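Local coordinates for uncharacterized protein (Mycobacterium tuberculosis CAS/NITR204, PDB 5VYQ) that probably transfers a formyl group from a reduced folate donor to the sugar amine of dTDP-4-amino-4,6-dideoxyglucose, at residues Gln123-Thr128 / Cys147-Trp152; Asp134-Gly139 / Leu193-Asp198. All coordinates share one frame; numbering follows the deposited sequence.

Contact 1. Residues Gln123-Thr128 / Cys147-Trp152. With EDO (1,2-ethanediol), chain E.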
ATOM      1  N   GLN A 123     -16.129  16.650  -1.180  1.00 11.30           N
ATOM      2  CA  GLN A 123     -16.172  18.091  -1.318  1.00 11.68           C
ATOM      3  C   GLN A 123     -15.011  18.555  -2.172  1.00 11.80           C
ATOM      4  O   GLN A 123     -14.027  17.855  -2.258  1.00 12.50           O
ATOM      5  CB  GLN A 123     -16.151  18.792   0.044  1.00 11.29           C
ATOM      6  CG  GLN A 123     -17.433  18.543   0.845  1.00 12.67           C
ATOM      7  CD  GLN A 123     -17.573  19.539   1.982  1.00 14.75           C
ATOM      8  OE1 GLN A 123     -18.265  20.556   1.844  1.00 15.30           O
ATOM      9  NE2 GLN A 123     -16.884  19.281   3.082  1.00 12.72           N
ATOM     10  N   LYS A 124     -15.107  19.724  -2.773  1.00 11.99           N
ATOM     11  CA  LYS A 124     -14.000  20.279  -3.566  1.00 12.25           C
ATOM     12  C   LYS A 124     -12.753  20.456  -2.728  1.00 11.92           C
ATOM     13  O   LYS A 124     -12.828  20.736  -1.541  1.00 12.63           O
ATOM     14  CB  LYS A 124     -14.328  21.635  -4.121  1.00 14.56           C
ATOM     15  CG  LYS A 124     -15.356  21.545  -5.240  1.00 16.52           C
ATOM     16  CD  LYS A 124     -15.726  22.920  -5.785  1.00 20.92           C
ATOM     17  CE  LYS A 124     -16.889  22.762  -6.783  1.00 24.25           C
ATOM     18  NZ  LYS A 124     -16.937  23.998  -7.603  1.00 31.33           N
ATOM     19  N   VAL A 125     -11.621  20.353  -3.391  1.00 11.02           N
ATOM     20  CA  VAL A 125     -10.373  20.814  -2.820  1.00 11.03           C
ATOM     21  C   VAL A 125      -9.669  21.663  -3.879  1.00 11.61           C
ATOM     22  O   VAL A 125     -10.016  21.699  -5.068  1.00 10.66           O
ATOM     23  CB  VAL A 125      -9.498  19.631  -2.314  1.00 11.87           C
ATOM     24  CG1 VAL A 125      -8.829  18.922  -3.483  1.00 11.76           C
ATOM     25  CG2 VAL A 125      -8.485  20.114  -1.258  1.00 12.44           C
ATOM     26  N   GLY A 126      -8.624  22.358  -3.466  1.00 10.48           N
ATOM     27  CA  GLY A 126      -7.943  23.316  -4.356  1.00  9.99           C
ATOM     28  C   GLY A 126      -7.154  24.266  -3.471  1.00 10.89           C
ATOM     29  O   GLY A 126      -6.753  23.875  -2.373  1.00  9.80           O
ATOM     30  N   VAL A 127      -6.953  25.488  -3.943  1.00 10.19           N
ATOM     31  CA  VAL A 127      -6.167  26.480  -3.225  1.00  9.83           C
ATOM     32  C   VAL A 127      -6.986  27.755  -3.160  1.00 10.65           C
ATOM     33  O   VAL A 127      -7.637  28.105  -4.148  1.00 11.22           O
ATOM     34  CB  VAL A 127      -4.850  26.736  -3.962  1.00 10.17           C
ATOM     35  CG1 VAL A 127      -4.067  27.845  -3.283  1.00 10.80           C
ATOM     36  CG2 VAL A 127      -3.973  25.514  -4.071  1.00 11.00           C
ATOM     37  N   THR A 128      -6.942  28.430  -2.009  1.00  9.72           N
ATOM     38  CA  THR A 128      -7.684  29.671  -1.837  1.00 10.14           C
ATOM     39  C   THR A 128      -6.766  30.739  -1.299  1.00 10.94           C
ATOM     40  O   THR A 128      -6.065  30.477  -0.336  1.00  9.55           O
ATOM     41  CB  THR A 128      -8.873  29.493  -0.879  1.00 10.00           C
ATOM     42  OG1 THR A 128      -9.725  28.408  -1.340  1.00 10.63           O
ATOM     43  CG2 THR A 128      -9.659  30.752  -0.756  1.00 10.08           C
ATOM     44  N   CYS A 147      -8.769  21.723  -7.625  1.00 11.61           N
ATOM     45  CA  CYS A 147      -7.910  20.606  -8.040  1.00 13.33           C
ATOM     46  C   CYS A 147      -8.807  19.384  -8.119  1.00 14.35           C
ATOM     47  O   CYS A 147      -9.440  19.001  -7.144  1.00 14.56           O
ATOM     48  CB  CYS A 147      -6.888  20.355  -6.950  1.00 13.88           C
ATOM     49  SG  CYS A 147      -5.683  19.070  -7.295  1.00 14.59           S
ATOM     50  N   ALA A 148      -8.816  18.723  -9.267  1.00 16.76           N
ATOM     51  CA  ALA A 148      -9.657  17.530  -9.364  1.00 20.72           C
ATOM     52  C   ALA A 148      -8.989  16.377  -8.575  1.00 18.84           C
ATOM     53  O   ALA A 148      -7.764  16.345  -8.370  1.00 18.32           O
ATOM     54  CB  ALA A 148      -9.866  17.183 -10.833  1.00 22.36           C
ATOM     55  N   ILE A 149      -9.824  15.476  -8.067  1.00 17.57           N
ATOM     56  CA  ILE A 149      -9.348  14.295  -7.323  1.00 14.72           C
ATOM     57  C   ILE A 149      -9.772  13.097  -8.162  1.00 15.79           C
ATOM     58  O   ILE A 149     -10.962  12.879  -8.345  1.00 16.60           O
ATOM     59  CB  ILE A 149     -10.021  14.202  -5.949  1.00 17.49           C
ATOM     60  CG1 ILE A 149      -9.672  15.441  -5.113  1.00 17.78           C
ATOM     61  CG2 ILE A 149      -9.642  12.901  -5.246  1.00 17.78           C
ATOM     62  CD1 ILE A 149     -10.352  15.427  -3.753  1.00 19.13           C
ATOM     63  N   GLU A 150      -8.817  12.302  -8.607  1.00 13.30           N
ATOM     64  CA  GLU A 150      -9.069  11.118  -9.406  1.00 13.60           C
ATOM     65  C   GLU A 150      -9.265   9.900  -8.477  1.00 13.02           C
ATOM     66  O   GLU A 150      -8.942   9.925  -7.280  1.00 13.62           O
ATOM     67  CB  GLU A 150      -7.886  10.867 -10.323  1.00 15.56           C
ATOM     68  CG  GLU A 150      -7.442  12.023 -11.235  1.00 19.64           C
ATOM     69  CD  GLU A 150      -8.534  12.527 -12.149  1.00 22.73           C
ATOM     70  OE1 GLU A 150      -9.484  11.785 -12.441  1.00 19.75           O
ATOM     71  OE2 GLU A 150      -8.437  13.702 -12.567  1.00 28.52           O
ATOM     72  N   SER A 151      -9.761   8.811  -9.038  1.00 12.33           N
ATOM     73  CA  SER A 151     -10.031   7.602  -8.258  1.00 12.59           C
ATOM     74  C   SER A 151      -8.777   6.940  -7.754  1.00 11.73           C
ATOM     75  O   SER A 151      -8.844   6.208  -6.753  1.00 13.99           O
ATOM     76  CB  SER A 151     -10.793   6.589  -9.121  1.00 12.85           C
ATOM     77  OG  SER A 151      -9.991   6.135 -10.211  1.00 14.82           O
ATOM     78  N   TRP A 152      -7.649   7.184  -8.411  1.00 11.59           N
ATOM     79  CA  TRP A 152      -6.378   6.656  -7.992  1.00 12.52           C
ATOM     80  C   TRP A 152      -5.559   7.601  -7.105  1.00 10.79           C
ATOM     81  O   TRP A 152      -4.442   7.279  -6.726  1.00 12.68           O
ATOM     82  CB  TRP A 152      -5.532   6.228  -9.191  1.00 14.25           C
ATOM     83  CG  TRP A 152      -5.289   7.314 -10.161  1.00 15.93           C
ATOM     84  CD1 TRP A 152      -4.228   8.177 -10.193  1.00 17.08           C
ATOM     85  CD2 TRP A 152      -6.138   7.672 -11.272  1.00 16.24           C
ATOM     86  NE1 TRP A 152      -4.373   9.050 -11.269  1.00 16.33           N
ATOM     87  CE2 TRP A 152      -5.542   8.769 -11.923  1.00 16.86           C
ATOM     88  CE3 TRP A 152      -7.349   7.174 -11.757  1.00 18.70           C
ATOM     89  CZ2 TRP A 152      -6.108   9.367 -13.055  1.00 20.00           C
ATOM     90  CZ3 TRP A 152      -7.902   7.751 -12.895  1.00 21.95           C
ATOM     91  CH2 TRP A 152      -7.281   8.847 -13.518  1.00 20.67           C
TER
HETATM   92  C1  EDO E 303     -11.221   4.537  -4.814  1.00 17.10           C
HETATM   93  O1  EDO E 303     -11.281   5.556  -5.815  1.00 17.53           O
HETATM   94  C2  EDO E 303     -12.629   3.962  -4.731  1.00 16.81           C
HETATM   95  O2  EDO E 303     -13.576   4.916  -4.272  1.00 18.88           O
HETATM   96  O   HOH W   1     -12.101  19.102  -6.101  1.00 13.52           O
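At one edge of the mixed sheet of the formyltransferase fold, Val125 and Cys147 join strand 125-131 to the end of its antiparallel neighbour, the outermost strand 141-147. Cys147 N donates to Val125 O at 2.8 Å, almost straight at 176°. The return bond is not made directly, since Val125 N and Cys147 O stand 4.5 Å apart. Water 1 fills that place, accepting from Val125 N at 3.0 Å and lying 2.9 Å from Cys147 O. Gly126 suits the next position: its extended backbone has a positive phi of 160°, and its CA comes within 3.7 Å of Cys147 N.

Val125 turns CG1 between its backbone N and carbonyl carbon (chi1 77°), which carries this methyl to Ile149 CD1 at 3.8 Å. The two side chains cross at about a right angle, and helix 114-121 packs on both through Ser118 and Ile119. The side chain of Cys147 packs against Leu162 and Ile165 of helix 155-179. Farther on, Ser151 and Trp152 meet the second subunit.

One direct and one water-mediated link imply that the strands part here while their buried amide groups keep partners.

Contact 2. Residues Asp134-Gly139 / Leu193-Asp198. With LI (lithium ion), chain M; FON (N-{[4-({[(6R)-2-amino-5-formyl-4-oxo-1,4,5,6,7,8-hexahydropteridin-6-yl]methyl}amino)phenyl]carbonyl}-L-glutamic acid), chain C.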
ATOM      1  N   ASP A 134     -10.703  36.591  12.149  1.00 11.81           N
ATOM      2  CA  ASP A 134     -10.544  35.878  13.394  1.00 13.25           C
ATOM      3  C   ASP A 134     -10.778  34.369  13.306  1.00 13.88           C
ATOM      4  O   ASP A 134     -10.369  33.648  14.214  1.00 15.82           O
ATOM      5  CB  ASP A 134     -11.453  36.503  14.453  1.00 14.95           C
ATOM      6  CG  ASP A 134     -12.918  36.423  14.098  1.00 16.69           C
ATOM      7  OD1 ASP A 134     -13.381  37.151  13.208  1.00 18.77           O
ATOM      8  OD2 ASP A 134     -13.597  35.590  14.722  1.00 18.31           O
ATOM      9  N   GLN A 135     -11.441  33.887  12.257  1.00 11.80           N
ATOM     10  CA  GLN A 135     -11.661  32.456  12.130  1.00 13.41           C
ATOM     11  C   GLN A 135     -10.603  31.845  11.230  1.00 14.99           C
ATOM     12  O   GLN A 135      -9.856  32.537  10.547  1.00 13.98           O
ATOM     13  CB  GLN A 135     -13.066  32.140  11.632  1.00 16.18           C
ATOM     14  CG  GLN A 135     -14.092  32.564  12.647  1.00 16.62           C
ATOM     15  CD  GLN A 135     -15.500  32.393  12.141  1.00 16.79           C
ATOM     16  OE1 GLN A 135     -15.992  31.266  12.052  1.00 18.00           O
ATOM     17  NE2 GLN A 135     -16.160  33.493  11.793  1.00 19.00           N
ATOM     18  N   LEU A 136     -10.521  30.528  11.273  1.00 12.89           N
ATOM     19  CA  LEU A 136      -9.579  29.820  10.402  1.00 14.17           C
ATOM     20  C   LEU A 136     -10.089  29.665   8.986  1.00 12.80           C
ATOM     21  O   LEU A 136     -11.208  29.180   8.778  1.00 12.16           O
ATOM     22  CB  LEU A 136      -9.262  28.434  10.999  1.00 14.52           C
ATOM     23  CG  LEU A 136      -8.485  28.365  12.311  1.00 18.02           C
ATOM     24  CD1 LEU A 136      -8.264  26.910  12.749  1.00 19.61           C
ATOM     25  CD2 LEU A 136      -7.115  29.001  12.204  1.00 18.09           C
ATOM     26  N   ASP A 137      -9.258  30.083   8.026  1.00 11.59           N
ATOM     27  CA  ASP A 137      -9.529  29.853   6.638  1.00 10.76           C
ATOM     28  C   ASP A 137     -10.926  30.362   6.310  1.00 11.43           C
ATOM     29  O   ASP A 137     -11.766  29.647   5.778  1.00 11.89           O
ATOM     30  CB  ASP A 137      -9.360  28.389   6.292  1.00 11.01           C
ATOM     31  CG  ASP A 137      -7.970  27.871   6.616  1.00 12.95           C
ATOM     32  OD1 ASP A 137      -6.983  28.617   6.484  1.00 14.54           O
ATOM     33  OD2 ASP A 137      -7.868  26.688   6.955  1.00 14.34           O
ATOM     34  N   HIS A 138     -11.130  31.632   6.658  1.00 11.93           N
ATOM     35  CA  HIS A 138     -12.442  32.273   6.594  1.00 11.72           C
ATOM     36  C   HIS A 138     -12.177  33.665   6.095  1.00 13.64           C
ATOM     37  O   HIS A 138     -11.112  34.251   6.295  1.00 14.68           O
ATOM     38  CB  HIS A 138     -12.991  32.299   8.024  1.00 11.26           C
ATOM     39  CG  HIS A 138     -14.424  32.691   8.134  1.00 13.34           C
ATOM     40  ND1 HIS A 138     -14.826  33.987   8.372  1.00 14.08           N
ATOM     41  CD2 HIS A 138     -15.547  31.938   8.141  1.00 14.66           C
ATOM     42  CE1 HIS A 138     -16.145  34.020   8.469  1.00 15.26           C
ATOM     43  NE2 HIS A 138     -16.602  32.783   8.342  1.00 14.34           N
ATOM     44  N   GLY A 139     -13.142  34.292   5.489  1.00 14.11           N
ATOM     45  CA  GLY A 139     -12.770  35.651   5.063  1.00 14.70           C
ATOM     46  C   GLY A 139     -12.777  35.875   3.560  1.00 14.36           C
ATOM     47  O   GLY A 139     -12.896  34.931   2.780  1.00 12.62           O
ATOM     48  N   LEU A 193     -15.147  23.087   9.178  1.00 14.17           N
ATOM     49  CA  LEU A 193     -13.777  23.251   9.677  1.00 13.30           C
ATOM     50  C   LEU A 193     -13.319  22.006  10.333  1.00 15.09           C
ATOM     51  O   LEU A 193     -14.006  21.540  11.220  1.00 13.99           O
ATOM     52  CB  LEU A 193     -13.729  24.361  10.723  1.00 15.22           C
ATOM     53  CG  LEU A 193     -12.455  24.742  11.438  1.00 14.76           C
ATOM     54  CD1 LEU A 193     -11.331  25.165  10.491  1.00 15.13           C
ATOM     55  CD2 LEU A 193     -12.619  25.775  12.548  1.00 15.61           C
ATOM     56  N   ASN A 194     -12.126  21.523   9.946  1.00 13.23           N
ATOM     57  CA  ASN A 194     -11.474  20.392  10.579  1.00 12.87           C
ATOM     58  C   ASN A 194     -10.210  20.856  11.292  1.00 13.40           C
ATOM     59  O   ASN A 194      -9.406  21.662  10.766  1.00 13.92           O
ATOM     60  CB  ASN A 194     -11.122  19.319   9.551  1.00 12.55           C
ATOM     61  CG  ASN A 194     -12.351  18.723   8.887  1.00 13.91           C
ATOM     62  OD1 ASN A 194     -13.240  18.197   9.564  1.00 14.47           O
ATOM     63  ND2 ASN A 194     -12.405  18.779   7.566  1.00 12.23           N
ATOM     64  N   LEU A 195     -10.010  20.346  12.501  1.00 15.99           N
ATOM     65  CA  LEU A 195      -8.827  20.681  13.261  1.00 15.72           C
ATOM     66  C   LEU A 195      -7.906  19.451  13.352  1.00 15.23           C
ATOM     67  O   LEU A 195      -8.296  18.325  12.990  1.00 15.23           O
ATOM     68  CB  LEU A 195      -9.156  21.228  14.646  1.00 19.85           C
ATOM     69  CG  LEU A 195     -10.046  22.477  14.729  1.00 22.44           C
ATOM     70  CD1 LEU A 195     -10.311  22.828  16.185  1.00 25.29           C
ATOM     71  CD2 LEU A 195      -9.359  23.654  14.048  1.00 24.28           C
ATOM     72  N   LYS A 196      -6.692  19.710  13.832  1.00 16.28           N
ATOM     73  CA  LYS A 196      -5.693  18.653  13.981  1.00 19.50           C
ATOM     74  C   LYS A 196      -6.300  17.415  14.641  1.00 19.48           C
ATOM     75  O   LYS A 196      -6.062  16.265  14.189  1.00 19.05           O
ATOM     76  CB  LYS A 196      -4.460  19.177  14.736  1.00 19.80           C
ATOM     77  CG  LYS A 196      -3.347  18.136  14.799  1.00 26.33           C
ATOM     78  CD  LYS A 196      -2.103  18.676  15.507  1.00 29.05           C
ATOM     79  CE  LYS A 196      -0.977  17.651  15.553  1.00 36.53           C
ATOM     80  NZ  LYS A 196      -1.480  16.395  16.161  1.00 40.82           N
ATOM     81  N   LYS A 197      -7.102  17.598  15.690  1.00 18.96           N
ATOM     82  CA  LYS A 197      -7.705  16.435  16.332  1.00 20.70           C
ATOM     83  C   LYS A 197      -8.625  15.575  15.475  1.00 20.66           C
ATOM     84  O   LYS A 197      -8.773  14.357  15.689  1.00 20.55           O
ATOM     85  CB  LYS A 197      -8.490  16.845  17.589  1.00 27.23           C
ATOM     86  CG  LYS A 197      -9.676  17.773  17.330  1.00 31.64           C
ATOM     87  CD  LYS A 197     -10.849  17.535  18.279  1.00 41.19           C
ATOM     88  CE  LYS A 197     -11.755  16.417  17.763  1.00 48.17           C
ATOM     89  NZ  LYS A 197     -12.397  15.594  18.828  1.00 49.47           N
ATOM     90  N   ASP A 198      -9.348  16.207  14.556  1.00 17.27           N
ATOM     91  CA  ASP A 198     -10.191  15.481  13.625  1.00 16.08           C
ATOM     92  C   ASP A 198      -9.369  14.563  12.715  1.00 14.28           C
ATOM     93  O   ASP A 198      -9.813  13.455  12.395  1.00 18.76           O
ATOM     94  CB  ASP A 198     -11.042  16.445  12.788  1.00 16.55           C
ATOM     95  CG  ASP A 198     -11.954  17.296  13.638  1.00 21.11           C
ATOM     96  OD1 ASP A 198     -12.832  16.698  14.312  1.00 21.09           O
ATOM     97  OD2 ASP A 198     -11.771  18.536  13.621  1.00 19.88           O
TER
HETATM   98 LI    LI M 311      -5.258  27.273   6.227  1.00 11.01          LI
HETATM   99  N1  FON C 301      -4.604  33.206  11.726  1.00 14.99           N
HETATM  100  C2  FON C 301      -5.910  33.439  11.648  1.00 16.49           C
HETATM  101  NA2 FON C 301      -6.450  34.368  12.487  1.00 17.34           N
HETATM  102  N3  FON C 301      -6.660  32.752  10.771  1.00 14.33           N
HETATM  103  C4  FON C 301      -6.156  31.812   9.936  1.00 19.09           C
HETATM  104  O4  FON C 301      -6.884  31.216   9.106  1.00 20.18           O
HETATM  105  C4A FON C 301      -4.706  31.556   9.974  1.00 16.25           C
HETATM  106  N5  FON C 301      -4.015  30.592   9.220  1.00 17.41           N
HETATM  107  C6  FON C 301      -2.780  30.094   9.848  1.00 17.83           C
HETATM  108  C7  FON C 301      -1.889  31.306  10.135  1.00 17.17           C
HETATM  109  N8  FON C 301      -2.609  32.203  11.005  1.00 16.34           N
HETATM  110  C8A FON C 301      -3.945  32.346  10.937  1.00 16.41           C
HETATM  111  C9  FON C 301      -3.039  29.226  11.099  1.00 19.42           C
HETATM  112  N10 FON C 301      -3.725  28.002  10.696  1.00 20.12           N
HETATM  113  C11 FON C 301      -4.897  25.004  13.330  1.00 28.72           C
HETATM  114  C12 FON C 301      -5.216  24.933  11.974  1.00 31.13           C
HETATM  115  C13 FON C 301      -4.812  25.948  11.114  1.00 25.31           C
HETATM  116  C14 FON C 301      -4.075  27.029  11.583  1.00 24.44           C
HETATM  117  C15 FON C 301      -3.749  27.115  12.932  1.00 28.42           C
HETATM  118  C16 FON C 301      -4.165  26.103  13.798  1.00 30.03           C
HETATM  119  C   FON C 301      -5.355  23.873  14.260  1.00 35.51           C
HETATM  120  O   FON C 301      -5.826  22.796  13.837  1.00 35.16           O
HETATM  121  N   FON C 301      -5.204  24.065  15.575  1.00 32.99           N
HETATM  122  CA  FON C 301      -5.503  23.050  16.585  1.00 40.53           C
HETATM  123  CB  FON C 301      -4.300  22.763  17.499  1.00 41.42           C
HETATM  124  CG  FON C 301      -3.120  22.279  16.647  1.00 44.28           C
HETATM  125  CD  FON C 301      -2.003  21.548  17.364  1.00 50.28           C
HETATM  126  OE1 FON C 301      -2.251  20.976  18.446  1.00 46.75           O
HETATM  127  OE2 FON C 301      -0.869  21.501  16.819  1.00 49.28           O
HETATM  128  CT  FON C 301      -6.694  23.492  17.381  1.00 41.31           C
HETATM  129  O1  FON C 301      -7.281  22.586  18.022  1.00 39.67           O
HETATM  130  O2  FON C 301      -7.046  24.698  17.357  1.00 36.65           O
HETATM  131  CP1 FON C 301      -4.456  30.169   8.111  1.00 17.30           C
HETATM  132  O3  FON C 301      -3.864  29.308   7.470  1.00 17.06           O
HETATM  133  O   HOH W   2      -5.660  26.855   8.287  1.00 31.90           O
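Leu136 lays CD1 over one face of the aminobenzoyl ring of the bound folinic acid, near C12, and the same methyl meets Leu195 CD2 at 3.7 Å. CD2 of Leu136 lies on the same side at the ring's rim, by C14, and bridges to C4 of the pterin. At the edge of the pterin, Asp137 N donates to its O4 at 2.8 Å. On the imidazole of His138, Gln135 NE2 lies 3.3 Å above one face, toward the rim, while Asp133 and Glu190 bind the two ring nitrogens at the edge.

A branched, apolar leucine fits the place of Leu136: with CG anti to the carbonyl carbon (chi1 -67°), both methyls meet the ligand, and CD1 also serves Leu195. Leu193 CD1 packs 3.9 Å from Leu136 CB, and Leu195 crosses the tip at about a right angle. No hydrogen bond joins the two segments directly; the folate does so instead, its benzoyl O accepting from Lys196 N at 3.2 Å. Leu195 is the N-cap of helix 196-203, and its N-H is taken by the anti lone pair of Asp198 OD2 at 2.8 Å. This acceptor in the first turn probably helps to hold the helix start that offers Lys196 N.

Asp137 OD1 binds the lithium ion at 2.2 Å, with water 2 and His102 among the other ligands. Water 2 donates to Asp137 OD2 and also bonds O3 of the folate formyl group. An aspartate and a histidine gathered beside the formyl group are consistent with the active site of the folate-dependent formyltransferase family.

In the fold
The two contacts alternate along the chain: strand 125-131 leaves contact 1, the loop 134-139 gives half of contact 2, strand 141-147 returns to contact 1, and helix 155-179 precedes the second half of contact 2. Their centres are 18 Å apart and their nearest atoms about 6 Å, without touching. Contact 2 faces both the bound folinic acid and the dTDP-sugar, with the side chain of Leu136 about 7 Å from the latter and Asp137 touching it. Contact 1 lies farther off, the side chain of Val125 being about 9 Å from the same sugar nucleotide and about 11 Å from the lithium ion. Paired strands thus flank the loop that carries Asp137 into the pocket.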